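Local coordinates for protein CT_858 (Chlamydia trachomatis, PDB 3DOR) that probably works as a serine-type endopeptidase, the secreted chlamydial protease CPAF, whose mature form is a dimer, at residues Y22-W27 with S511-L516; P263-V268 with R277-S282; L536-N541 with S549-K554. All blocks are in the same frame, centred on the assembly; numbering follows the deposited sequence.

Contact 1. Residues Y22-W27 with S511-L516; sequences YAPKTW and SLTGSL
Ala23 and Thr513 join the type I turn of Tyr22-Lys25, which leads into helix 25-32, to the break at Gly514 in strand 507-518 of the S41 peptidase region. One backbone bond spans the contact: Ala23 N donates to Thr513 O over 3.0 Å, with 142° at the hydrogen. The same oxygen also receives the CA-H of Tyr22, at 3.5 Å from that CA. Beside this bond the methyl of Ala23 is pressed against the strand just after the break; Ala23 CB lies 3.3 Å from Ser515 CA, closer than carbon atoms usually pack.

Pro24, at the N-cap, touches both sides of the break. Its CG and CD cross the CB-CG2 side of Thr513 obliquely, CG lying 3.8 Å from Thr513 CB, while Pro24 CB meets Leu516 CD2 at 3.6 Å. The other methyl, Leu516 CD1, sits 3.9 Å from Trp27 CB. With chi1 at -173°, the ring of Tyr22 swings to the side of its own carbonyl carbon, which lays CD1 and CE1 along Thr513. Pro24 CG lies over one face of this ring, offset toward the rim, and Tyr22 CD1 is 4.1 Å from Leu512 CD2.

Beyond the segments, Leu206 of the second subunit packs on Leu516. The chemistry is thus chiefly apolar and buried, with the Thr513 carbonyl satisfied by Ala23 N; Tyr22 OH and Thr513 OG1 both hydrogen-bond Asp71 OD2, which ties the turn and the strand to the same carboxylate.

Contact 2. Residues P263-V268 with R277-S282; sequences PVIGPV and RAYISS
The ring of Tyr279 and the guanidinium of Arg277 both turn an edge to the loop 263-268. Around the ring, Ile265 CG1 lies at the edge near the plane, 4.0 Å from Tyr279 CE1, whereas Val268 CG2 lies 4.1 Å from Tyr279 CD1, the valine side chain crossing the tyrosine at about a right angle. The ring of Phe295 also meets that of Tyr279. At the guanidinium, Val264 CG1 stands in the plane at the edge, 3.7 Å from Arg277 NH2. One face of that group has water 1 over it, near the rim; the same water lies in the plane of the Tyr279 ring, 2.6 Å from Tyr279 OH, and donates to Pro263 O. Arg277 NH1 is bonded to the backbone oxygens of Leu262 and Asp259, which hold the arginine beside the loop.

Tyr279 OH also accepts from Ile265 N, at 3.1 Å and 151° at the hydrogen, so the phenol oxygen is tied to the loop both directly and through water. At chi1 63°, Tyr279 CG sits between the backbone N and the carbonyl carbon, and the ring rises from the strand toward the loop.

In the fold, the loop runs into strand 268-271, which forms a beta hairpin with 278-284 at one side of the seven-stranded mixed sheet. Ser282 N makes a weak bond to Pro267 O, and beside it Ser281 CA is 3.2 Å from Pro267 O in a CA-H...O contact. Ser281 OG donates to Gly266 O over 3.1 Å, coming from well above the carbonyl plane, 68° out of it. Pro267 CG also approaches Ser282 OG, at 3.2 Å.

Contact 3. Residues L536-N541 with S549-K554; sequences LPFTAN and SEYLDK
Phe538 turns its edge to the face of Tyr551 in an edge-to-face pair, centroids 4.6 Å apart and planes at 57°. Phe538 CE2 is the atom that touches, standing 3.3 Å above the tyrosine plane over the ring centre. Tyr551 extends its ring from helix 549-564 with CG anti to the backbone N (chi1 175°), which carries it between Phe538 and Leu536. The leucine crosses it obliquely, CD1 lying 3.4 Å from Tyr551 CD1.

The polar half gathers on Glu550. Thr539 OG1 donates to Glu550 OE1 at 2.9 Å, and Asn541 ND2 donates to Glu550 OE2 at 3.2 Å, with amide and carboxylate planes 84° apart. Both oxygens are met from above the carboxylate plane. Asn541 OD1 bonds Arg544 NH1, which helps fix the amide's rotation. Thr539 OG1 also caps a backbone N of helix 540-544, while Thr539 N bonds Asp542 OD2, completing a capping box; Asp542 OD1 takes Tyr551 N.

Water 2 joins the backbones, donating to Asn541 O and accepting from Ser549 N. A donor on each oxygen thus fixes the Glu550 carboxylate between the two segments.

How the contacts relate
Contacts 2 and 3 are neighbours, their centres about 17 Å apart, although they adjoin opposite margins of the mixed sheet: contact 2 at the outermost strand 268-271 and its neighbour 278-284, contact 3 just after the outermost strand 534-535. Helix 549-564 joins them, since Leu552 CD1 packs 3.6 Å from Pro263 O and Leu552 CD2 lies 4.0 Å from Ile265 CG2. Contact 1 stands apart on the other side of the chain's centre, about 41 Å from contact 2 and 36 Å from contact 3 between centres. In sequence, contact 2 is nested inside the loop closed by contact 1, and contact 3 follows both. The second subunit touches contact 1 but neither of the others.

Contact 1. Residues Y22-W27 with S511-L516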
loop_
_atom_site.group_PDB
_atom_site.type_symbol
_atom_site.label_atom_id
_atom_site.label_comp_id
_atom_site.label_asym_id
_atom_site.label_seq_id
_atom_site.Cartn_x
_atom_site.Cartn_y
_atom_site.Cartn_z
ATOM N N TYR B 22 -5.886 -17.549 4.103
ATOM C CA TYR B 22 -5.997 -17.557 5.558
ATOM C C TYR B 22 -5.440 -18.877 6.056
ATOM O O TYR B 22 -6.148 -19.885 6.135
ATOM C CB TYR B 22 -7.443 -17.385 5.997
ATOM C CG TYR B 22 -7.574 -17.220 7.490
ATOM C CD1 TYR B 22 -7.109 -16.068 8.130
ATOM C CD2 TYR B 22 -8.119 -18.234 8.272
ATOM C CE1 TYR B 22 -7.181 -15.937 9.513
ATOM C CE2 TYR B 22 -8.195 -18.117 9.647
ATOM C CZ TYR B 22 -7.723 -16.972 10.266
ATOM O OH TYR B 22 -7.750 -16.893 11.637
ATOM N N ALA B 23 -4.151 -18.859 6.384
ATOM C CA ALA B 23 -3.439 -20.050 6.831
ATOM C C ALA B 23 -4.000 -20.790 8.034
ATOM O O ALA B 23 -3.979 -22.012 8.064
ATOM C CB ALA B 23 -1.968 -19.712 7.077
ATOM N N PRO B 24 -4.496 -20.068 9.046
ATOM C CA PRO B 24 -5.033 -20.775 10.219
ATOM C C PRO B 24 -6.405 -21.431 10.086
ATOM O O PRO B 24 -6.961 -21.916 11.071
ATOM C CB PRO B 24 -4.997 -19.712 11.321
ATOM C CG PRO B 24 -5.055 -18.437 10.590
ATOM C CD PRO B 24 -4.279 -18.639 9.325
ATOM N N LYS B 25 -6.938 -21.457 8.868
ATOM C CA LYS B 25 -8.248 -22.058 8.609
ATOM C C LYS B 25 -8.392 -23.472 9.198
ATOM O O LYS B 25 -9.315 -23.745 9.968
ATOM C CB LYS B 25 -8.510 -22.079 7.093
ATOM C CG LYS B 25 -9.763 -22.816 6.648
ATOM C CD LYS B 25 -10.183 -22.369 5.247
ATOM C CE LYS B 25 -10.724 -23.525 4.403
ATOM N NZ LYS B 25 -11.856 -24.263 5.022
ATOM N N THR B 26 -7.476 -24.363 8.847
ATOM C CA THR B 26 -7.527 -25.729 9.346
ATOM C C THR B 26 -7.450 -25.779 10.874
ATOM O O THR B 26 -8.037 -26.649 11.512
ATOM C CB THR B 26 -6.377 -26.556 8.760
ATOM O OG1 THR B 26 -6.315 -26.337 7.345
ATOM C CG2 THR B 26 -6.602 -28.042 9.015
ATOM N N TRP B 27 -6.717 -24.841 11.456
ATOM C CA TRP B 27 -6.568 -24.786 12.902
ATOM C C TRP B 27 -7.858 -24.347 13.592
ATOM O O TRP B 27 -8.230 -24.891 14.630
ATOM C CB TRP B 27 -5.424 -23.833 13.269
ATOM C CG TRP B 27 -5.418 -23.433 14.697
ATOM C CD1 TRP B 27 -5.954 -22.300 15.233
ATOM C CD2 TRP B 27 -4.878 -24.180 15.790
ATOM N NE1 TRP B 27 -5.778 -22.292 16.596
ATOM C CE2 TRP B 27 -5.120 -23.435 16.966
ATOM C CE3 TRP B 27 -4.209 -25.408 15.893
ATOM C CZ2 TRP B 27 -4.721 -23.877 18.230
ATOM C CZ3 TRP B 27 -3.812 -25.848 17.154
ATOM C CH2 TRP B 27 -4.070 -25.080 18.306
ATOM N N SER B 511 -7.480 -7.255 8.081
ATOM C CA SER B 511 -6.183 -7.870 8.300
ATOM C C SER B 511 -6.444 -9.358 8.462
ATOM O O SER B 511 -7.443 -9.755 9.065
ATOM C CB SER B 511 -5.512 -7.294 9.551
ATOM O OG SER B 511 -6.336 -7.451 10.690
ATOM N N LEU B 512 -5.560 -10.172 7.891
ATOM C CA LEU B 512 -5.679 -11.623 7.949
ATOM C C LEU B 512 -4.322 -12.229 8.287
ATOM O O LEU B 512 -3.315 -11.522 8.340
ATOM C CB LEU B 512 -6.184 -12.161 6.603
ATOM C CG LEU B 512 -7.616 -11.734 6.245
ATOM C CD1 LEU B 512 -7.936 -12.121 4.807
ATOM C CD2 LEU B 512 -8.607 -12.384 7.221
ATOM N N THR B 513 -4.304 -13.542 8.499
ATOM C CA THR B 513 -3.090 -14.266 8.871
ATOM C C THR B 513 -2.636 -15.188 7.752
ATOM O O THR B 513 -3.392 -16.056 7.310
ATOM C CB THR B 513 -3.354 -15.070 10.150
ATOM O OG1 THR B 513 -3.874 -14.176 11.138
ATOM C CG2 THR B 513 -2.071 -15.732 10.675
ATOM N N GLY B 514 -1.395 -15.000 7.306
ATOM C CA GLY B 514 -0.867 -15.791 6.208
ATOM C C GLY B 514 -0.001 -16.990 6.534
ATOM O O GLY B 514 0.568 -17.602 5.624
ATOM N N SER B 515 0.113 -17.339 7.811
ATOM C CA SER B 515 0.923 -18.492 8.187
ATOM C C SER B 515 0.581 -19.007 9.575
ATOM O O SER B 515 -0.127 -18.351 10.335
ATOM C CB SER B 515 2.400 -18.119 8.173
ATOM O OG SER B 515 2.684 -17.298 9.291
ATOM N N LEU B 516 1.077 -20.200 9.884
ATOM C CA LEU B 516 0.892 -20.797 11.201
ATOM C C LEU B 516 2.272 -21.186 11.704
ATOM O O LEU B 516 2.927 -22.054 11.131
ATOM C CB LEU B 516 0.023 -22.055 11.145
ATOM C CG LEU B 516 -1.492 -21.928 11.263
ATOM C CD1 LEU B 516 -2.089 -23.332 11.301
ATOM C CD2 LEU B 516 -1.872 -21.153 12.525
#

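Contact 2. Residues P263-V268 with R277-S282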
loop_
_atom_site.group_PDB
_atom_site.type_symbol
_atom_site.label_atom_id
_atom_site.label_comp_id
_atom_site.label_asym_id
_atom_site.label_seq_id
_atom_site.Cartn_x
_atom_site.Cartn_y
_atom_site.Cartn_z
ATOM N N PRO B 263 6.932 -0.707 38.753
ATOM C CA PRO B 263 7.809 0.236 39.460
ATOM C C PRO B 263 9.237 -0.319 39.500
ATOM O O PRO B 263 9.445 -1.505 39.239
ATOM C CB PRO B 263 7.160 0.348 40.848
ATOM C CG PRO B 263 6.400 -0.934 40.997
ATOM C CD PRO B 263 5.845 -1.183 39.627
ATOM N N VAL B 264 10.223 0.522 39.808
ATOM C CA VAL B 264 11.608 0.053 39.843
ATOM C C VAL B 264 11.750 -1.089 40.833
ATOM O O VAL B 264 11.098 -1.099 41.874
ATOM C CB VAL B 264 12.600 1.196 40.204
ATOM C CG1 VAL B 264 12.464 2.321 39.205
ATOM C CG2 VAL B 264 12.332 1.713 41.601
ATOM N N ILE B 265 12.606 -2.050 40.501
ATOM C CA ILE B 265 12.811 -3.221 41.340
ATOM C C ILE B 265 13.699 -2.976 42.562
ATOM O O ILE B 265 13.735 -3.789 43.485
ATOM C CB ILE B 265 13.399 -4.380 40.497
ATOM C CG1 ILE B 265 14.784 -3.987 39.958
ATOM C CG2 ILE B 265 12.447 -4.707 39.347
ATOM C CD1 ILE B 265 15.453 -5.042 39.101
ATOM N N GLY B 266 14.405 -1.854 42.571
ATOM C CA GLY B 266 15.266 -1.548 43.695
ATOM C C GLY B 266 15.967 -0.224 43.488
ATOM O O GLY B 266 15.705 0.457 42.495
ATOM N N PRO B 267 16.853 0.181 44.415
ATOM C CA PRO B 267 17.561 1.452 44.258
ATOM C C PRO B 267 18.384 1.454 42.976
ATOM O O PRO B 267 19.221 0.582 42.753
ATOM C CB PRO B 267 18.418 1.536 45.527
ATOM C CG PRO B 267 18.613 0.104 45.913
ATOM C CD PRO B 267 17.247 -0.485 45.666
ATOM N N VAL B 268 18.122 2.444 42.133
ATOM C CA VAL B 268 18.799 2.576 40.856
ATOM C C VAL B 268 20.250 3.027 40.960
ATOM O O VAL B 268 20.551 4.040 41.586
ATOM C CB VAL B 268 18.043 3.567 39.960
ATOM C CG1 VAL B 268 18.781 3.754 38.645
ATOM C CG2 VAL B 268 16.636 3.054 39.715
ATOM N N ARG B 277 13.280 2.198 28.239
ATOM C CA ARG B 277 13.335 2.343 29.684
ATOM C C ARG B 277 14.321 1.236 30.082
ATOM O O ARG B 277 14.078 0.050 29.835
ATOM C CB ARG B 277 11.980 2.075 30.348
ATOM C CG ARG B 277 12.083 2.089 31.873
ATOM C CD ARG B 277 10.747 1.947 32.589
ATOM N NE ARG B 277 10.941 2.004 34.035
ATOM C CZ ARG B 277 10.045 1.615 34.933
ATOM N NH1 ARG B 277 8.873 1.135 34.545
ATOM N NH2 ARG B 277 10.328 1.688 36.222
ATOM N N ALA B 278 15.439 1.617 30.681
ATOM C CA ALA B 278 16.428 0.637 31.074
ATOM C C ALA B 278 17.268 1.179 32.213
ATOM O O ALA B 278 17.641 2.359 32.218
ATOM C CB ALA B 278 17.316 0.294 29.880
ATOM N N TYR B 279 17.567 0.320 33.177
ATOM C CA TYR B 279 18.360 0.743 34.309
ATOM C C TYR B 279 18.991 -0.443 35.002
ATOM O O TYR B 279 18.787 -1.594 34.611
ATOM C CB TYR B 279 17.484 1.537 35.295
ATOM C CG TYR B 279 16.345 0.747 35.908
ATOM C CD1 TYR B 279 16.548 -0.041 37.036
ATOM C CD2 TYR B 279 15.065 0.770 35.339
ATOM C CE1 TYR B 279 15.517 -0.793 37.590
ATOM C CE2 TYR B 279 14.021 0.018 35.887
ATOM C CZ TYR B 279 14.259 -0.761 37.010
ATOM O OH TYR B 279 13.252 -1.525 37.549
ATOM N N ILE B 280 19.783 -0.146 36.021
ATOM C CA ILE B 280 20.448 -1.164 36.810
ATOM C C ILE B 280 20.119 -0.842 38.254
ATOM O O ILE B 280 20.225 0.312 38.658
ATOM C CB ILE B 280 21.977 -1.110 36.640
ATOM C CG1 ILE B 280 22.361 -1.378 35.185
ATOM C CG2 ILE B 280 22.630 -2.137 37.535
ATOM C CD1 ILE B 280 23.872 -1.377 34.947
ATOM N N SER B 281 19.694 -1.848 39.014
ATOM C CA SER B 281 19.374 -1.686 40.431
ATOM C C SER B 281 20.039 -2.823 41.182
ATOM O O SER B 281 20.598 -3.724 40.570
ATOM C CB SER B 281 17.865 -1.765 40.682
ATOM O OG SER B 281 17.180 -0.696 40.062
ATOM N N SER B 282 19.987 -2.774 42.507
ATOM C CA SER B 282 20.562 -3.838 43.322
ATOM C C SER B 282 19.424 -4.688 43.867
ATOM O O SER B 282 18.452 -4.163 44.406
ATOM C CB SER B 282 21.358 -3.249 44.483
ATOM O OG SER B 282 20.565 -2.324 45.202
HETATM O O HOH W 1 10.827 -1.667 36.559
#

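Contact 3. Residues L536-N541 with S549-K554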
loop_
_atom_site.group_PDB
_atom_site.type_symbol
_atom_site.label_atom_id
_atom_site.label_comp_id
_atom_site.label_asym_id
_atom_site.label_seq_id
_atom_site.Cartn_x
_atom_site.Cartn_y
_atom_site.Cartn_z
ATOM N N LEU B 536 2.919 -16.491 37.138
ATOM C CA LEU B 536 2.900 -15.459 38.164
ATOM C C LEU B 536 1.920 -14.358 37.790
ATOM O O LEU B 536 2.310 -13.339 37.213
ATOM C CB LEU B 536 4.292 -14.846 38.295
ATOM C CG LEU B 536 4.911 -14.464 39.640
ATOM C CD1 LEU B 536 5.847 -13.297 39.391
ATOM C CD2 LEU B 536 3.867 -14.102 40.683
ATOM N N PRO B 537 0.632 -14.553 38.095
ATOM C CA PRO B 537 -0.367 -13.533 37.772
ATOM C C PRO B 537 -0.289 -12.377 38.755
ATOM O O PRO B 537 0.353 -12.484 39.795
ATOM C CB PRO B 537 -1.687 -14.296 37.887
ATOM C CG PRO B 537 -1.401 -15.270 39.019
ATOM C CD PRO B 537 0.001 -15.764 38.662
ATOM N N PHE B 538 -0.927 -11.263 38.423
ATOM C CA PHE B 538 -0.954 -10.106 39.319
ATOM C C PHE B 538 -2.099 -10.327 40.315
ATOM O O PHE B 538 -3.211 -10.670 39.914
ATOM C CB PHE B 538 -1.199 -8.820 38.524
ATOM C CG PHE B 538 -0.088 -8.481 37.559
ATOM C CD1 PHE B 538 -0.368 -8.233 36.213
ATOM C CD2 PHE B 538 1.241 -8.408 37.997
ATOM C CE1 PHE B 538 0.660 -7.921 35.310
ATOM C CE2 PHE B 538 2.278 -8.097 37.102
ATOM C CZ PHE B 538 1.989 -7.854 35.758
ATOM N N THR B 539 -1.825 -10.158 41.609
ATOM C CA THR B 539 -2.850 -10.347 42.633
ATOM C C THR B 539 -3.588 -9.035 42.868
ATOM O O THR B 539 -3.213 -7.992 42.327
ATOM C CB THR B 539 -2.245 -10.779 43.994
ATOM O OG1 THR B 539 -1.353 -9.756 44.459
ATOM C CG2 THR B 539 -1.495 -12.106 43.870
ATOM N N ALA B 540 -4.641 -9.084 43.676
ATOM C CA ALA B 540 -5.389 -7.873 43.982
ATOM C C ALA B 540 -4.455 -6.922 44.739
ATOM O O ALA B 540 -4.490 -5.714 44.531
ATOM C CB ALA B 540 -6.630 -8.207 44.829
ATOM N N ASN B 541 -3.607 -7.467 45.606
ATOM C CA ASN B 541 -2.670 -6.624 46.345
ATOM C C ASN B 541 -1.669 -5.944 45.407
ATOM O O ASN B 541 -1.226 -4.820 45.665
ATOM C CB ASN B 541 -1.920 -7.436 47.404
ATOM C CG ASN B 541 -2.796 -7.783 48.596
ATOM O OD1 ASN B 541 -3.718 -7.037 48.929
ATOM N ND2 ASN B 541 -2.508 -8.910 49.248
ATOM N N SER B 549 4.116 -5.160 44.553
ATOM C CA SER B 549 5.205 -5.583 45.416
ATOM C C SER B 549 5.274 -7.090 45.551
ATOM O O SER B 549 6.359 -7.647 45.667
ATOM C CB SER B 549 5.105 -4.904 46.799
ATOM O OG SER B 549 3.944 -5.301 47.502
ATOM N N GLU B 550 4.129 -7.767 45.522
ATOM C CA GLU B 550 4.144 -9.220 45.624
ATOM C C GLU B 550 4.748 -9.808 44.350
ATOM O O GLU B 550 5.616 -10.680 44.404
ATOM C CB GLU B 550 2.733 -9.769 45.850
ATOM C CG GLU B 550 2.071 -9.238 47.108
ATOM C CD GLU B 550 0.845 -10.036 47.523
ATOM O OE1 GLU B 550 0.249 -10.723 46.665
ATOM O OE2 GLU B 550 0.474 -9.962 48.717
ATOM N N TYR B 551 4.280 -9.327 43.206
ATOM C CA TYR B 551 4.790 -9.779 41.920
ATOM C C TYR B 551 6.305 -9.523 41.867
ATOM O O TYR B 551 7.099 -10.436 41.626
ATOM C CB TYR B 551 4.095 -9.003 40.801
ATOM C CG TYR B 551 4.614 -9.285 39.406
ATOM C CD1 TYR B 551 4.175 -10.400 38.688
ATOM C CD2 TYR B 551 5.519 -8.414 38.786
ATOM C CE1 TYR B 551 4.616 -10.642 37.381
ATOM C CE2 TYR B 551 5.971 -8.645 37.482
ATOM C CZ TYR B 551 5.511 -9.756 36.784
ATOM O OH TYR B 551 5.905 -9.963 35.480
ATOM N N LEU B 552 6.700 -8.279 42.110
ATOM C CA LEU B 552 8.117 -7.923 42.069
ATOM C C LEU B 552 8.998 -8.676 43.056
ATOM O O LEU B 552 10.109 -9.081 42.704
ATOM C CB LEU B 552 8.292 -6.410 42.247
ATOM C CG LEU B 552 7.895 -5.602 41.009
ATOM C CD1 LEU B 552 8.098 -4.107 41.259
ATOM C CD2 LEU B 552 8.729 -6.063 39.824
ATOM N N ASP B 553 8.522 -8.882 44.283
ATOM C CA ASP B 553 9.335 -9.610 45.255
ATOM C C ASP B 553 9.580 -11.028 44.774
ATOM O O ASP B 553 10.647 -11.600 45.001
ATOM C CB ASP B 553 8.666 -9.660 46.629
ATOM C CG ASP B 553 8.731 -8.335 47.352
ATOM O OD1 ASP B 553 9.627 -7.514 47.032
ATOM O OD2 ASP B 553 7.891 -8.127 48.252
ATOM N N LYS B 554 8.593 -11.600 44.097
ATOM C CA LYS B 554 8.770 -12.953 43.605
ATOM C C LYS B 554 9.701 -12.961 42.397
ATOM O O LYS B 554 10.514 -13.875 42.241
ATOM C CB LYS B 554 7.420 -13.597 43.256
ATOM C CG LYS B 554 7.519 -15.103 43.108
ATOM C CD LYS B 554 8.707 -15.629 43.923
ATOM C CE LYS B 554 8.507 -17.020 44.445
ATOM N NZ LYS B 554 7.468 -17.048 45.515
HETATM O O HOH W 2 1.533 -4.369 46.079
#